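Local coordinates for protein Apc35852 (Geobacillus stearothermophilus, PDB 1U9C) that is of unknown function but belongs to the DJ-1/PfpI family, whose relatives include chaperones and cysteine proteases, at residues A[12-17]-A[54-59]; A[26-31]-A[71-76]. All blocks are in the same frame, centred on the assembly; numbering follows the deposited sequence.

Interaction 1: residues A[12-17]-A[54-59]; sequences VTNHTT and EVPLDP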
loop_
_atom_site.group_PDB
_atom_site.type_symbol
_atom_site.label_atom_id
_atom_site.label_comp_id
_atom_site.label_asym_id
_atom_site.label_seq_id
_atom_site.Cartn_x
_atom_site.Cartn_y
_atom_site.Cartn_z
ATOM N N VAL A 12 6.940 1.922 0.315
ATOM C CA VAL A 12 6.563 2.645 -0.880
ATOM C C VAL A 12 7.453 2.278 -2.088
ATOM O O VAL A 12 8.545 1.751 -1.993
ATOM C CB VAL A 12 6.583 4.180 -0.643
ATOM C CG1 VAL A 12 5.641 4.528 0.477
ATOM C CG2 VAL A 12 8.014 4.695 -0.351
ATOM N N THR A 13 6.894 2.612 -3.265
ATOM C CA THR A 13 7.565 2.404 -4.570
ATOM C C THR A 13 8.715 3.367 -4.777
ATOM O O THR A 13 8.811 4.436 -4.170
ATOM C CB THR A 13 6.505 2.579 -5.678
ATOM O OG1 THR A 13 7.053 2.230 -6.971
ATOM C CG2 THR A 13 6.029 4.004 -5.823
ATOM N N ASN A 14 9.628 2.962 -5.658
ATOM C CA ASN A 14 10.647 3.821 -6.202
ATOM C C ASN A 14 10.573 3.904 -7.738
ATOM O O ASN A 14 11.488 4.458 -8.346
ATOM C CB ASN A 14 12.057 3.362 -5.848
ATOM C CG ASN A 14 12.261 3.192 -4.371
ATOM O OD1 ASN A 14 11.925 2.164 -3.835
ATOM N ND2 ASN A 14 12.825 4.217 -3.687
ATOM N N HIS A 15 9.489 3.425 -8.330
ATOM C CA HIS A 15 9.417 3.302 -9.768
ATOM C C HIS A 15 8.859 4.503 -10.449
ATOM O O HIS A 15 7.790 4.990 -10.054
ATOM C CB HIS A 15 8.574 2.103 -10.152
ATOM C CG HIS A 15 8.729 1.725 -11.572
ATOM N ND1 HIS A 15 9.729 0.893 -11.992
ATOM C CD2 HIS A 15 8.086 2.148 -12.686
ATOM C CE1 HIS A 15 9.697 0.809 -13.320
ATOM N NE2 HIS A 15 8.689 1.544 -13.768
ATOM N N THR A 16 9.492 4.947 -11.512
ATOM C CA THR A 16 8.955 6.076 -12.245
ATOM C C THR A 16 8.575 5.799 -13.704
ATOM O O THR A 16 7.765 6.510 -14.281
ATOM C CB THR A 16 10.176 7.015 -12.170
ATOM O OG1 THR A 16 10.266 7.630 -10.869
ATOM C CG2 THR A 16 10.229 8.042 -13.277
ATOM N N THR A 17 9.135 4.794 -14.356
ATOM C CA THR A 17 9.031 4.656 -15.840
ATOM C C THR A 17 7.804 3.892 -16.335
ATOM O O THR A 17 7.502 2.788 -15.889
ATOM C CB THR A 17 10.261 3.994 -16.397
ATOM O OG1 THR A 17 10.473 2.748 -15.724
ATOM C CG2 THR A 17 11.482 4.852 -16.120
ATOM N N GLU A 54 15.722 8.440 -1.709
ATOM C CA GLU A 54 14.729 9.446 -2.001
ATOM C C GLU A 54 13.632 8.941 -2.925
ATOM O O GLU A 54 13.939 8.570 -4.067
ATOM C CB GLU A 54 15.380 10.713 -2.611
ATOM C CG GLU A 54 14.435 11.832 -2.979
ATOM C CD GLU A 54 15.164 13.140 -3.300
ATOM O OE1 GLU A 54 16.387 13.136 -3.596
ATOM O OE2 GLU A 54 14.525 14.206 -3.241
ATOM N N VAL A 55 12.396 8.882 -2.475
ATOM C CA VAL A 55 11.293 8.289 -3.187
ATOM C C VAL A 55 10.737 9.259 -4.204
ATOM O O VAL A 55 10.428 10.417 -3.883
ATOM C CB VAL A 55 10.270 7.906 -2.179
ATOM C CG1 VAL A 55 8.961 7.566 -2.806
ATOM C CG2 VAL A 55 10.777 6.741 -1.353
ATOM N N PRO A 56 10.529 8.853 -5.442
ATOM C CA PRO A 56 9.930 9.724 -6.449
ATOM C C PRO A 56 8.426 9.799 -6.258
ATOM O O PRO A 56 7.780 8.805 -5.919
ATOM C CB PRO A 56 10.242 8.989 -7.769
ATOM C CG PRO A 56 10.233 7.535 -7.375
ATOM C CD PRO A 56 10.835 7.502 -5.959
ATOM N N LEU A 57 7.861 10.978 -6.481
ATOM C CA LEU A 57 6.450 11.163 -6.313
ATOM C C LEU A 57 5.779 11.232 -7.690
ATOM O O LEU A 57 6.313 11.860 -8.612
ATOM C CB LEU A 57 6.198 12.478 -5.551
ATOM C CG LEU A 57 6.889 12.523 -4.167
ATOM C CD1 LEU A 57 6.625 13.876 -3.416
ATOM C CD2 LEU A 57 6.435 11.298 -3.327
ATOM N N ASP A 58 4.618 10.645 -7.797
ATOM C CA ASP A 58 3.817 10.763 -9.023
ATOM C C ASP A 58 3.554 12.231 -9.204
ATOM O O ASP A 58 3.049 12.886 -8.282
ATOM C CB ASP A 58 2.547 9.995 -8.933
ATOM C CG ASP A 58 1.793 9.942 -10.240
ATOM O OD1 ASP A 58 1.463 11.006 -10.786
ATOM O OD2 ASP A 58 1.595 8.829 -10.837
ATOM N N PRO A 59 3.825 12.814 -10.369
ATOM C CA PRO A 59 3.629 14.234 -10.550
ATOM C C PRO A 59 2.211 14.686 -10.403
ATOM O O PRO A 59 2.005 15.839 -10.036
ATOM C CB PRO A 59 4.143 14.482 -11.963
ATOM C CG PRO A 59 4.640 13.247 -12.490
ATOM C CD PRO A 59 4.429 12.184 -11.552
HETATM O O HOH W 1 14.293 6.151 -5.272
#
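Val-12 and Val-55 meet through their methyls, CG2 of Val-12 lying 3.6 Å from CG2 of Val-55, and the two side chains cross at about a right angle. The other methyl of Val-55, CG1, set anti to the backbone N (chi1 167°), points at the carbonyl of Thr-13, 3.4 Å from its O; that buried oxygen has no hydrogen-bond partner in the model. Further along, the ring of Pro-56 sits against the backbone of Asn-14, with CG 3.5 Å from Asn-14 O and CD 3.7 Å from Asn-14 CA. No direct hydrogen bond joins the two segments. Instead one water links them, accepting from Asn-14 ND2 at 2.9 Å and donating to Glu-54 O at 2.7 Å. Residues 12-17 run from the end of strand 7-12 into a loop, and 54-59 lie in the loop after the neighbouring parallel strand 44-49 of the central sheet of this DJ-1/PfpI fold. The bend after Val-12 is an ST turn, in which His-15 N donates to Thr-13 OG1 over 3.0 Å, nearly straight at 166°. Asp-104, at the end of helix 101-104, bonds Thr-13 OG1 and Asn-14 N through its two carboxylate oxygens. The amide of Asn-14 is fixed at both ends, OD1 taking Gln-51 N while ND2 also bonds Ser-49 OG.

Interaction 2: residues A[26-31]-A[71-76]; sequences LWLEEF and EAEAAL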
loop_
_atom_site.group_PDB
_atom_site.type_symbol
_atom_site.label_atom_id
_atom_site.label_comp_id
_atom_site.label_asym_id
_atom_site.label_seq_id
_atom_site.Cartn_x
_atom_site.Cartn_y
_atom_site.Cartn_z
ATOM N N LEU A 26 5.287 7.312 -6.174
ATOM C CA LEU A 26 4.378 7.218 -5.027
ATOM C C LEU A 26 3.322 8.276 -5.119
ATOM O O LEU A 26 3.588 9.435 -5.476
ATOM C CB LEU A 26 5.198 7.466 -3.762
ATOM C CG LEU A 26 4.401 7.779 -2.499
ATOM C CD1 LEU A 26 3.548 6.651 -2.008
ATOM C CD2 LEU A 26 5.403 8.218 -1.421
ATOM N N TRP A 27 2.069 7.909 -4.835
ATOM C CA TRP A 27 1.013 8.888 -4.708
ATOM C C TRP A 27 1.101 9.502 -3.304
ATOM O O TRP A 27 0.755 8.844 -2.330
ATOM C CB TRP A 27 -0.391 8.278 -4.902
ATOM C CG TRP A 27 -1.396 9.308 -5.155
ATOM C CD1 TRP A 27 -2.109 10.022 -4.218
ATOM C CD2 TRP A 27 -1.733 9.862 -6.420
ATOM N NE1 TRP A 27 -2.899 10.965 -4.850
ATOM C CE2 TRP A 27 -2.664 10.882 -6.192
ATOM C CE3 TRP A 27 -1.335 9.581 -7.731
ATOM C CZ2 TRP A 27 -3.202 11.618 -7.228
ATOM C CZ3 TRP A 27 -1.876 10.329 -8.756
ATOM C CH2 TRP A 27 -2.773 11.305 -8.505
ATOM N N LEU A 28 1.586 10.719 -3.229
ATOM C CA LEU A 28 1.996 11.323 -1.966
ATOM C C LEU A 28 0.988 11.177 -0.838
ATOM O O LEU A 28 1.341 10.725 0.274
ATOM C CB LEU A 28 2.428 12.773 -2.194
ATOM C CG LEU A 28 2.833 13.489 -0.917
ATOM C CD1 LEU A 28 4.000 12.847 -0.163
ATOM C CD2 LEU A 28 3.155 14.933 -1.304
ATOM N N GLU A 29 -0.272 11.506 -1.064
ATOM C CA GLU A 29 -1.239 11.523 0.012
ATOM C C GLU A 29 -1.363 10.160 0.660
ATOM O O GLU A 29 -1.715 10.048 1.845
ATOM C CB GLU A 29 -2.636 11.990 -0.524
ATOM C CG GLU A 29 -3.781 11.887 0.474
ATOM C CD GLU A 29 -5.122 12.310 -0.044
ATOM O OE1 GLU A 29 -5.316 12.478 -1.271
ATOM O OE2 GLU A 29 -6.001 12.422 0.850
ATOM N N GLU A 30 -1.245 9.116 -0.132
ATOM C CA GLU A 30 -1.427 7.755 0.353
ATOM C C GLU A 30 -0.385 7.314 1.359
ATOM O O GLU A 30 -0.617 6.369 2.105
ATOM C CB GLU A 30 -1.521 6.792 -0.809
ATOM C CG GLU A 30 -2.791 7.014 -1.646
ATOM C CD GLU A 30 -2.841 6.262 -2.905
ATOM O OE1 GLU A 30 -2.048 5.409 -3.160
ATOM O OE2 GLU A 30 -3.786 6.636 -3.693
ATOM N N PHE A 31 0.764 7.957 1.329
ATOM C CA PHE A 31 1.786 7.853 2.375
ATOM C C PHE A 31 1.556 8.892 3.475
ATOM O O PHE A 31 1.544 8.553 4.652
ATOM C CB PHE A 31 3.187 8.045 1.791
ATOM C CG PHE A 31 4.248 8.060 2.825
ATOM C CD1 PHE A 31 4.699 6.891 3.406
ATOM C CD2 PHE A 31 4.758 9.257 3.326
ATOM C CE1 PHE A 31 5.650 6.923 4.414
ATOM C CE2 PHE A 31 5.701 9.285 4.299
ATOM C CZ PHE A 31 6.142 8.130 4.850
ATOM N N GLU A 71 6.625 16.701 7.758
ATOM C CA GLU A 71 7.485 15.642 8.244
ATOM C C GLU A 71 7.411 14.379 7.377
ATOM O O GLU A 71 8.388 13.665 7.152
ATOM C CB GLU A 71 7.128 15.303 9.689
ATOM C CG GLU A 71 7.557 16.386 10.651
ATOM C CD GLU A 71 6.773 16.277 11.929
ATOM O OE1 GLU A 71 5.593 16.778 12.022
ATOM O OE2 GLU A 71 7.353 15.662 12.825
ATOM N N ALA A 72 6.234 14.049 6.863
ATOM C CA ALA A 72 6.099 12.926 5.924
ATOM C C ALA A 72 6.918 13.124 4.684
ATOM O O ALA A 72 7.617 12.203 4.243
ATOM C CB ALA A 72 4.654 12.777 5.583
ATOM N N GLU A 73 6.861 14.309 4.121
ATOM C CA GLU A 73 7.593 14.592 2.931
ATOM C C GLU A 73 9.053 14.438 3.128
ATOM O O GLU A 73 9.800 13.925 2.258
ATOM C CB GLU A 73 7.279 15.988 2.404
ATOM C CG GLU A 73 5.859 16.116 1.871
ATOM C CD GLU A 73 5.278 17.520 1.918
ATOM O OE1 GLU A 73 5.931 18.459 2.402
ATOM O OE2 GLU A 73 4.098 17.599 1.539
ATOM N N ALA A 74 9.545 14.924 4.266
ATOM C CA ALA A 74 10.938 14.774 4.588
ATOM C C ALA A 74 11.370 13.368 4.807
ATOM O O ALA A 74 12.480 12.982 4.365
ATOM C CB ALA A 74 11.262 15.687 5.822
ATOM N N ALA A 75 10.552 12.545 5.454
ATOM C CA ALA A 75 10.865 11.151 5.632
ATOM C C ALA A 75 11.115 10.425 4.322
ATOM O O ALA A 75 11.945 9.524 4.254
ATOM C CB ALA A 75 9.771 10.483 6.429
ATOM N N LEU A 76 10.369 10.814 3.304
ATOM C CA LEU A 76 10.488 10.150 2.009
ATOM C C LEU A 76 11.765 10.465 1.302
ATOM O O LEU A 76 12.090 9.796 0.311
ATOM C CB LEU A 76 9.331 10.590 1.129
ATOM C CG LEU A 76 7.991 10.048 1.543
ATOM C CD1 LEU A 76 6.890 10.747 0.769
ATOM C CD2 LEU A 76 7.923 8.512 1.348
#
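This is a buried apolar contact between the start of helix 28-40, with the loop leading into it, and residues 71-76, on helix 70-75, within the alpha/beta sandwich of the DJ-1/PfpI fold. Leu-76 is the residue on which it converges. Its CD1 lies 3.7 Å from Leu-26 CD2 and equally close to CD1 of Leu-28, while the same methyl comes within 3.6 Å of Phe-31 CD2. Phe-31 extends across from its helix with CG anti to the backbone N (chi1 175°), and its side chain and that of Leu-76 run past each other in opposite directions. At the ring edge, near its plane, Ala-72 O stands 3.5 Å from Phe-31 CE2; Ala-72 CB makes a plain apolar contact with the same carbon at 3.9 Å. Met-10 and Val-12 of strand 7-12 also touch this phenylalanine, joining helix 28-40 to the sheet. With an alanine here, Leu-76 would probably lose the aromatic face it packs on and a gap would open beside Ala-72. Glu-73 crosses Leu-28 at about a right angle, its OE2 4.0 Å from Leu-28 CD2. Over the ring itself Leu-76 CD2 makes a CH-pi contact, 3.7 Å from the Phe-31 centroid and only 9° off the ring normal.

How the interactions relate
The two interactions touch, their centres 10 Å apart on the same side of the chain's centre. Along the chain the order is 12-17, 26-31, 54-59, 71-76, so their segments alternate. Residues 26-31 and 54-59 are joined by backbone: Pro-56 O lies 2.9 Å from Leu-26 N and Asp-58 N 2.8 Å from Leu-26 O, both probable hydrogen bonds. Val-55 is likewise bonded through its backbone to Leu-76. Strand 7-12 serves both, since its last residue, Val-12, packs on Val-55 in interaction 1 and on Leu-26 and Phe-31 in interaction 2. Together they bind helices 28-40 and 70-75 to the loops that follow strands 7-12 and 44-49.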